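Local coordinates for Lmo2181 protein (Listeria monocytogenes serovar 1/2a, PDB 5JCV), which cleaves the C-terminal sorting signal of surface proteins and joins them covalently to the cell wall through a thioester-linked intermediate, at residues F113-Y124 / D137-Y148. Residues are numbered along the deposited sequence; the frame is centred on the assembly and turned at random.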
ATOM      1  N   PHE A 113      24.489  -8.026  -4.233  1.00 56.56           N
ATOM      2  CA  PHE A 113      25.402  -8.938  -4.899  1.00 56.76           C
ATOM      3  C   PHE A 113      26.186  -8.332  -6.089  1.00 58.08           C
ATOM      4  O   PHE A 113      27.164  -8.932  -6.546  1.00 57.62           O
ATOM      5  CB  PHE A 113      24.643 -10.169  -5.350  1.00 59.05           C
ATOM      6  CG  PHE A 113      23.725  -9.933  -6.521  1.00 61.01           C
ATOM      7  CD1 PHE A 113      24.180 -10.098  -7.814  1.00 61.13           C
ATOM      8  CD2 PHE A 113      22.404  -9.596  -6.326  1.00 59.00           C
ATOM      9  CE1 PHE A 113      23.342  -9.882  -8.887  1.00 59.05           C
ATOM     10  CE2 PHE A 113      21.563  -9.393  -7.396  1.00 59.21           C
ATOM     11  CZ  PHE A 113      22.035  -9.532  -8.675  1.00 58.06           C
ATOM     12  N   ALA A 114      25.787  -7.151  -6.569  1.00 55.04           N
ATOM     13  CA  ALA A 114      26.491  -6.473  -7.687  1.00 54.42           C
ATOM     14  C   ALA A 114      26.441  -4.973  -7.550  1.00 49.60           C
ATOM     15  O   ALA A 114      25.411  -4.387  -7.241  1.00 51.92           O
ATOM     16  CB  ALA A 114      25.891  -6.863  -9.033  1.00 52.67           C
ATOM     17  N   VAL A 115      27.566  -4.362  -7.845  1.00 50.40           N
ATOM     18  CA  VAL A 115      27.767  -2.909  -7.721  1.00 48.17           C
ATOM     19  C   VAL A 115      28.604  -2.449  -8.930  1.00 47.84           C
ATOM     20  O   VAL A 115      29.657  -3.003  -9.177  1.00 49.98           O
ATOM     21  CB  VAL A 115      28.531  -2.628  -6.421  1.00 48.36           C
ATOM     22  CG1 VAL A 115      29.031  -1.211  -6.361  1.00 48.54           C
ATOM     23  CG2 VAL A 115      27.692  -2.988  -5.208  1.00 49.33           C
ATOM     24  N   TYR A 116      28.145  -1.457  -9.688  1.00 47.32           N
ATOM     25  CA  TYR A 116      28.974  -0.913 -10.781  1.00 48.41           C
ATOM     26  C   TYR A 116      28.472   0.432 -11.232  1.00 47.45           C
ATOM     27  O   TYR A 116      27.344   0.835 -10.900  1.00 47.07           O
ATOM     28  CB  TYR A 116      29.013  -1.871 -11.988  1.00 48.39           C
ATOM     29  CG  TYR A 116      27.667  -2.415 -12.386  1.00 48.51           C
ATOM     30  CD1 TYR A 116      26.889  -1.756 -13.312  1.00 49.67           C
ATOM     31  CD2 TYR A 116      27.149  -3.588 -11.789  1.00 52.19           C
ATOM     32  CE1 TYR A 116      25.636  -2.251 -13.677  1.00 52.04           C
ATOM     33  CE2 TYR A 116      25.903  -4.081 -12.127  1.00 51.95           C
ATOM     34  CZ  TYR A 116      25.153  -3.391 -13.068  1.00 51.52           C
ATOM     35  OH  TYR A 116      23.942  -3.850 -13.431  1.00 53.97           O
ATOM     36  N   GLU A 117      29.317   1.121 -11.985  1.00 48.14           N
ATOM     37  CA  GLU A 117      28.924   2.312 -12.721  1.00 48.16           C
ATOM     38  C   GLU A 117      28.798   1.880 -14.138  1.00 50.94           C
ATOM     39  O   GLU A 117      29.537   0.990 -14.605  1.00 54.08           O
ATOM     40  CB  GLU A 117      30.011   3.374 -12.716  1.00 51.50           C
ATOM     41  CG  GLU A 117      30.236   4.046 -11.387  1.00 58.05           C
ATOM     42  CD  GLU A 117      31.462   4.959 -11.416  1.00 60.91           C
ATOM     43  OE1 GLU A 117      32.634   4.447 -11.438  1.00 62.28           O
ATOM     44  OE2 GLU A 117      31.224   6.182 -11.402  1.00 58.19           O
ATOM     45  N   THR A 118      27.950   2.583 -14.862  1.00 51.85           N
ATOM     46  CA  THR A 118      27.842   2.340 -16.284  1.00 59.95           C
ATOM     47  C   THR A 118      27.379   3.598 -17.000  1.00 64.12           C
ATOM     48  O   THR A 118      26.449   4.281 -16.528  1.00 60.21           O
ATOM     49  CB  THR A 118      26.805   1.249 -16.540  1.00 58.40           C
ATOM     50  OG1 THR A 118      26.717   1.001 -17.952  1.00 59.67           O
ATOM     51  CG2 THR A 118      25.443   1.688 -15.973  1.00 54.37           C
ATOM     52  N   THR A 119      28.012   3.860 -18.147  1.00 67.80           N
ATOM     53  CA  THR A 119      27.777   5.057 -18.988  1.00 68.26           C
ATOM     54  C   THR A 119      26.910   4.758 -20.251  1.00 68.24           C
ATOM     55  O   THR A 119      26.027   5.546 -20.600  1.00 71.05           O
ATOM     56  CB  THR A 119      29.146   5.658 -19.411  1.00 70.69           C
ATOM     57  OG1 THR A 119      30.070   4.588 -19.665  1.00 77.20           O
ATOM     58  CG2 THR A 119      29.759   6.499 -18.313  1.00 69.27           C
ATOM     59  N   THR A 120      27.161   3.623 -20.918  1.00 65.06           N
ATOM     60  CA  THR A 120      26.496   3.281 -22.199  1.00 63.75           C
ATOM     61  C   THR A 120      25.939   1.832 -22.306  1.00 62.78           C
ATOM     62  O   THR A 120      25.265   1.464 -23.263  1.00 64.57           O
ATOM     63  CB  THR A 120      27.486   3.484 -23.383  1.00 62.77           C
ATOM     64  OG1 THR A 120      28.629   2.619 -23.240  1.00 61.22           O
ATOM     65  CG2 THR A 120      27.928   4.942 -23.479  1.00 64.18           C
ATOM     66  N   ASP A 121      26.269   0.987 -21.357  1.00 60.95           N
ATOM     67  CA  ASP A 121      25.804  -0.378 -21.385  1.00 65.79           C
ATOM     68  C   ASP A 121      24.674  -0.509 -20.371  1.00 65.86           C
ATOM     69  O   ASP A 121      24.926  -0.614 -19.155  1.00 64.07           O
ATOM     70  CB  ASP A 121      26.940  -1.281 -21.012  1.00 68.31           C
ATOM     71  CG  ASP A 121      26.522  -2.712 -20.919  1.00 75.38           C
ATOM     72  OD1 ASP A 121      27.382  -3.487 -20.449  1.00 72.23           O
ATOM     73  OD2 ASP A 121      25.367  -3.045 -21.310  1.00 76.94           O
ATOM     74  N   PHE A 122      23.447  -0.450 -20.877  1.00 62.06           N
ATOM     75  CA  PHE A 122      22.235  -0.383 -20.054  1.00 63.59           C
ATOM     76  C   PHE A 122      21.472  -1.718 -20.064  1.00 56.96           C
ATOM     77  O   PHE A 122      20.276  -1.776 -19.821  1.00 51.56           O
ATOM     78  CB  PHE A 122      21.308   0.766 -20.544  1.00 68.85           C
ATOM     79  CG  PHE A 122      21.785   2.177 -20.198  1.00 70.75           C
ATOM     80  CD1 PHE A 122      22.830   2.424 -19.303  1.00 71.13           C
ATOM     81  CD2 PHE A 122      21.151   3.269 -20.775  1.00 78.20           C
ATOM     82  CE1 PHE A 122      23.230   3.730 -18.998  1.00 69.80           C
ATOM     83  CE2 PHE A 122      21.548   4.566 -20.479  1.00 81.14           C
ATOM     84  CZ  PHE A 122      22.582   4.794 -19.579  1.00 75.65           C
ATOM     85  N   TYR A 123      22.183  -2.791 -20.352  1.00 56.55           N
ATOM     86  CA  TYR A 123      21.627  -4.111 -20.323  1.00 58.20           C
ATOM     87  C   TYR A 123      20.821  -4.369 -19.017  1.00 57.34           C
ATOM     88  O   TYR A 123      19.744  -4.984 -19.019  1.00 58.26           O
ATOM     89  CB  TYR A 123      22.787  -5.078 -20.453  1.00 62.32           C
ATOM     90  CG  TYR A 123      22.360  -6.493 -20.532  1.00 75.37           C
ATOM     91  CD1 TYR A 123      21.954  -7.042 -21.753  1.00 80.77           C
ATOM     92  CD2 TYR A 123      22.330  -7.301 -19.398  1.00 83.55           C
ATOM     93  CE1 TYR A 123      21.546  -8.355 -21.853  1.00 80.92           C
ATOM     94  CE2 TYR A 123      21.918  -8.624 -19.493  1.00 87.77           C
ATOM     95  CZ  TYR A 123      21.535  -9.137 -20.733  1.00 85.00           C
ATOM     96  OH  TYR A 123      21.127 -10.435 -20.869  1.00 97.78           O
ATOM     97  N   TYR A 124      21.340  -3.865 -17.904  1.00 52.52           N
ATOM     98  CA  TYR A 124      20.745  -4.060 -16.589  1.00 50.49           C
ATOM     99  C   TYR A 124      19.299  -3.598 -16.451  1.00 52.13           C
ATOM    100  O   TYR A 124      18.633  -3.976 -15.473  1.00 53.42           O
ATOM    101  CB  TYR A 124      21.588  -3.335 -15.519  1.00 50.72           C
ATOM    102  CG  TYR A 124      21.349  -1.845 -15.393  1.00 49.01           C
ATOM    103  CD1 TYR A 124      20.406  -1.365 -14.509  1.00 51.66           C
ATOM    104  CD2 TYR A 124      22.056  -0.927 -16.147  1.00 51.25           C
ATOM    105  CE1 TYR A 124      20.185  -0.014 -14.355  1.00 53.94           C
ATOM    106  CE2 TYR A 124      21.852   0.440 -15.995  1.00 48.93           C
ATOM    107  CZ  TYR A 124      20.903   0.888 -15.102  1.00 50.55           C
ATOM    108  OH  TYR A 124      20.622   2.228 -14.911  1.00 48.28           O
ATOM    109  N   ASP A 137      21.171 -15.808 -17.740  1.00 82.91           N
ATOM    110  CA  ASP A 137      22.099 -15.114 -18.653  1.00 81.79           C
ATOM    111  C   ASP A 137      22.298 -13.664 -18.169  1.00 80.72           C
ATOM    112  O   ASP A 137      23.425 -13.156 -18.146  1.00 84.06           O
ATOM    113  CB  ASP A 137      21.574 -15.049 -20.107  1.00 84.18           C
ATOM    114  CG  ASP A 137      21.111 -16.399 -20.657  1.00 88.50           C
ATOM    115  OD1 ASP A 137      21.590 -17.464 -20.222  1.00 88.00           O
ATOM    116  OD2 ASP A 137      20.249 -16.390 -21.556  1.00 90.86           O
ATOM    117  N   TYR A 138      21.187 -13.011 -17.815  1.00 72.94           N
ATOM    118  CA  TYR A 138      21.200 -11.675 -17.221  1.00 70.28           C
ATOM    119  C   TYR A 138      22.102 -11.620 -15.978  1.00 69.13           C
ATOM    120  O   TYR A 138      22.966 -10.744 -15.859  1.00 71.03           O
ATOM    121  CB  TYR A 138      19.770 -11.216 -16.914  1.00 65.82           C
ATOM    122  CG  TYR A 138      19.670  -9.871 -16.247  1.00 64.47           C
ATOM    123  CD1 TYR A 138      19.410  -8.721 -16.968  1.00 62.03           C
ATOM    124  CD2 TYR A 138      19.823  -9.755 -14.889  1.00 64.19           C
ATOM    125  CE1 TYR A 138      19.324  -7.488 -16.342  1.00 63.22           C
ATOM    126  CE2 TYR A 138      19.728  -8.542 -14.253  1.00 59.63           C
ATOM    127  CZ  TYR A 138      19.497  -7.403 -14.968  1.00 62.76           C
ATOM    128  OH  TYR A 138      19.428  -6.200 -14.273  1.00 54.79           O
ATOM    129  N   LEU A 139      21.945 -12.579 -15.083  1.00 69.54           N
ATOM    130  CA  LEU A 139      22.695 -12.561 -13.830  1.00 71.08           C
ATOM    131  C   LEU A 139      24.173 -12.763 -14.046  1.00 73.54           C
ATOM    132  O   LEU A 139      24.990 -12.143 -13.373  1.00 77.58           O
ATOM    133  CB  LEU A 139      22.174 -13.614 -12.870  1.00 69.64           C
ATOM    134  CG  LEU A 139      20.765 -13.342 -12.356  1.00 67.70           C
ATOM    135  CD1 LEU A 139      20.255 -14.540 -11.562  1.00 69.46           C
ATOM    136  CD2 LEU A 139      20.717 -12.065 -11.529  1.00 66.47           C
ATOM    137  N   GLN A 140      24.503 -13.639 -14.976  1.00 78.19           N
ATOM    138  CA  GLN A 140      25.874 -13.841 -15.399  1.00 85.79           C
ATOM    139  C   GLN A 140      26.477 -12.520 -15.904  1.00 79.99           C
ATOM    140  O   GLN A 140      27.571 -12.142 -15.502  1.00 76.85           O
ATOM    141  CB  GLN A 140      25.903 -14.935 -16.476  1.00 97.19           C
ATOM    142  CG  GLN A 140      27.145 -14.984 -17.360  1.00109.27           C
ATOM    143  CD  GLN A 140      28.396 -15.404 -16.607  1.00118.02           C
ATOM    144  OE1 GLN A 140      28.332 -15.853 -15.456  1.00123.62           O
ATOM    145  NE2 GLN A 140      29.548 -15.268 -17.262  1.00121.04           N
ATOM    146  N   LYS A 141      25.761 -11.808 -16.769  1.00 80.85           N
ATOM    147  CA  LYS A 141      26.291 -10.567 -17.318  1.00 77.32           C
ATOM    148  C   LYS A 141      26.533  -9.527 -16.218  1.00 73.98           C
ATOM    149  O   LYS A 141      27.619  -8.948 -16.166  1.00 72.16           O
ATOM    150  CB  LYS A 141      25.390  -9.995 -18.425  1.00 84.71           C
ATOM    151  CG  LYS A 141      25.341 -10.866 -19.678  1.00 93.61           C
ATOM    152  CD  LYS A 141      25.192 -10.080 -20.978  1.00 93.82           C
ATOM    153  CE  LYS A 141      25.032 -11.021 -22.176  1.00 99.77           C
ATOM    154  NZ  LYS A 141      24.971 -10.327 -23.511  1.00100.04           N
ATOM    155  N   VAL A 142      25.548  -9.297 -15.340  1.00 66.80           N
ATOM    156  CA  VAL A 142      25.672  -8.210 -14.351  1.00 65.68           C
ATOM    157  C   VAL A 142      26.663  -8.520 -13.228  1.00 66.91           C
ATOM    158  O   VAL A 142      27.267  -7.598 -12.669  1.00 64.52           O
ATOM    159  CB  VAL A 142      24.335  -7.730 -13.729  1.00 62.89           C
ATOM    160  CG1 VAL A 142      23.373  -7.261 -14.798  1.00 62.08           C
ATOM    161  CG2 VAL A 142      23.716  -8.794 -12.841  1.00 65.82           C
ATOM    162  N   LYS A 143      26.840  -9.803 -12.916  1.00 73.04           N
ATOM    163  CA  LYS A 143      27.873 -10.239 -11.956  1.00 74.23           C
ATOM    164  C   LYS A 143      29.242  -9.936 -12.521  1.00 72.14           C
ATOM    165  O   LYS A 143      30.136  -9.478 -11.806  1.00 69.11           O
ATOM    166  CB  LYS A 143      27.776 -11.738 -11.652  1.00 75.81           C
ATOM    167  CG  LYS A 143      27.007 -12.113 -10.389  1.00 81.90           C
ATOM    168  CD  LYS A 143      26.199 -13.383 -10.598  1.00 86.30           C
ATOM    169  CE  LYS A 143      26.027 -14.217  -9.336  1.00 91.24           C
ATOM    170  NZ  LYS A 143      25.258 -15.455  -9.672  1.00 91.60           N
ATOM    171  N   GLN A 144      29.397 -10.180 -13.816  1.00 75.64           N
ATOM    172  CA  GLN A 144      30.645  -9.854 -14.487  1.00 80.33           C
ATOM    173  C   GLN A 144      30.895  -8.350 -14.541  1.00 71.19           C
ATOM    174  O   GLN A 144      32.024  -7.913 -14.388  1.00 71.28           O
ATOM    175  CB  GLN A 144      30.678 -10.441 -15.889  1.00 89.03           C
ATOM    176  CG  GLN A 144      32.084 -10.815 -16.309  1.00102.93           C
ATOM    177  CD  GLN A 144      32.091 -11.871 -17.388  1.00117.31           C
ATOM    178  OE1 GLN A 144      31.215 -11.888 -18.258  1.00121.81           O
ATOM    179  NE2 GLN A 144      33.079 -12.765 -17.339  1.00124.77           N
ATOM    180  N   GLN A 145      29.841  -7.560 -14.723  1.00 65.86           N
ATOM    181  CA  GLN A 145      29.953  -6.094 -14.668  1.00 62.80           C
ATOM    182  C   GLN A 145      30.339  -5.548 -13.268  1.00 63.75           C
ATOM    183  O   GLN A 145      30.866  -4.440 -13.135  1.00 63.27           O
ATOM    184  CB  GLN A 145      28.642  -5.483 -15.131  1.00 63.14           C
ATOM    185  CG  GLN A 145      28.784  -4.199 -15.916  1.00 69.50           C
ATOM    186  CD  GLN A 145      27.499  -3.798 -16.633  1.00 72.30           C
ATOM    187  OE1 GLN A 145      26.557  -4.599 -16.781  1.00 71.50           O
ATOM    188  NE2 GLN A 145      27.446  -2.533 -17.067  1.00 74.44           N
ATOM    189  N   SER A 146      30.094  -6.321 -12.216  1.00 63.75           N
ATOM    190  CA  SER A 146      30.391  -5.867 -10.854  1.00 62.13           C
ATOM    191  C   SER A 146      31.867  -5.558 -10.615  1.00 65.27           C
ATOM    192  O   SER A 146      32.745  -6.236 -11.138  1.00 68.34           O
ATOM    193  CB  SER A 146      29.932  -6.918  -9.821  1.00 61.53           C
ATOM    194  OG  SER A 146      29.952  -6.377  -8.503  1.00 56.84           O
ATOM    195  N   VAL A 147      32.140  -4.550  -9.790  1.00 63.12           N
ATOM    196  CA  VAL A 147      33.517  -4.212  -9.441  1.00 63.08           C
ATOM    197  C   VAL A 147      34.055  -5.139  -8.364  1.00 66.74           C
ATOM    198  O   VAL A 147      35.230  -5.048  -8.017  1.00 66.43           O
ATOM    199  CB  VAL A 147      33.642  -2.759  -8.932  1.00 66.28           C
ATOM    200  CG1 VAL A 147      33.458  -1.792 -10.079  1.00 64.44           C
ATOM    201  CG2 VAL A 147      32.633  -2.468  -7.809  1.00 65.18           C
ATOM    202  N   TYR A 148      33.195  -5.988  -7.797  1.00 65.32           N
ATOM    203  CA  TYR A 148      33.622  -6.956  -6.799  1.00 72.49           C
ATOM    204  C   TYR A 148      33.086  -8.284  -7.218  1.00 78.69           C
ATOM    205  O   TYR A 148      32.079  -8.342  -7.941  1.00 80.28           O
ATOM    206  CB  TYR A 148      33.039  -6.683  -5.413  1.00 72.76           C
ATOM    207  CG  TYR A 148      33.158  -5.272  -4.935  1.00 74.63           C
ATOM    208  CD1 TYR A 148      34.406  -4.685  -4.686  1.00 77.68           C
ATOM    209  CD2 TYR A 148      32.009  -4.508  -4.717  1.00 79.03           C
ATOM    210  CE1 TYR A 148      34.505  -3.356  -4.256  1.00 78.10           C
ATOM    211  CE2 TYR A 148      32.093  -3.193  -4.276  1.00 76.26           C
ATOM    212  CZ  TYR A 148      33.330  -2.618  -4.057  1.00 74.23           C
ATOM    213  OH  TYR A 148      33.345  -1.323  -3.609  1.00 69.64           O
TER
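Tyr-116 lays one face of its ring against the side chain of Gln-145: CB of Gln-145 stands over the ring, 4.2 Å from its centroid, and the extended chain carries the amide on over the rim, its plane 17° from that of the ring. Tyr-116 CG sits between its backbone N and carbonyl carbon (chi1 46°), and the ring points back toward the N-terminal end of the helix, where OH meets Val-142 CG1 at 3.7 Å. Val-142 also presents CG2 to the edge of the Phe-113 ring, whose CZ lies 4.0 Å from Leu-139 CD2. Tyr-116, Val-142, Phe-113 and Leu-139 form the close-packed, buried side; Gln-145 marks the passage toward solvent.

Just past the helix the chain is stitched to the strand. Val-115 N donates to Ser-146 OG (3.2 Å), Val-115 O accepts from Val-147 N (3.0 Å), and Ser-146 OG in turn donates to Tyr-148 O, so this one hydroxyl bridges two backbones. Near the other end of the contact, Tyr-138 OH gives a 2.6 Å bond to Tyr-124 O. It also pairs with Gln-180 NE2, while Tyr-116 OH pairs with Gln-180 OE1; a single amide links the two phenols.

Partly exposed Tyr-123 covers the buried Tyr-138, the rings slid well past each other. The solvent side is looser: Lys-141 drapes CD over one face of Tyr-123, 4.0 Å from the centroid, and Asp-121 OD1 comes no nearer than 3.5 Å to Gln-145 NE2.

Helix residues 137-145 cross strand residues 113-118 at 57°. Helix 132-145 thus covers one side of the sortase beta-barrel; a helix inserted after strand 107-118 is characteristic of class B sortases.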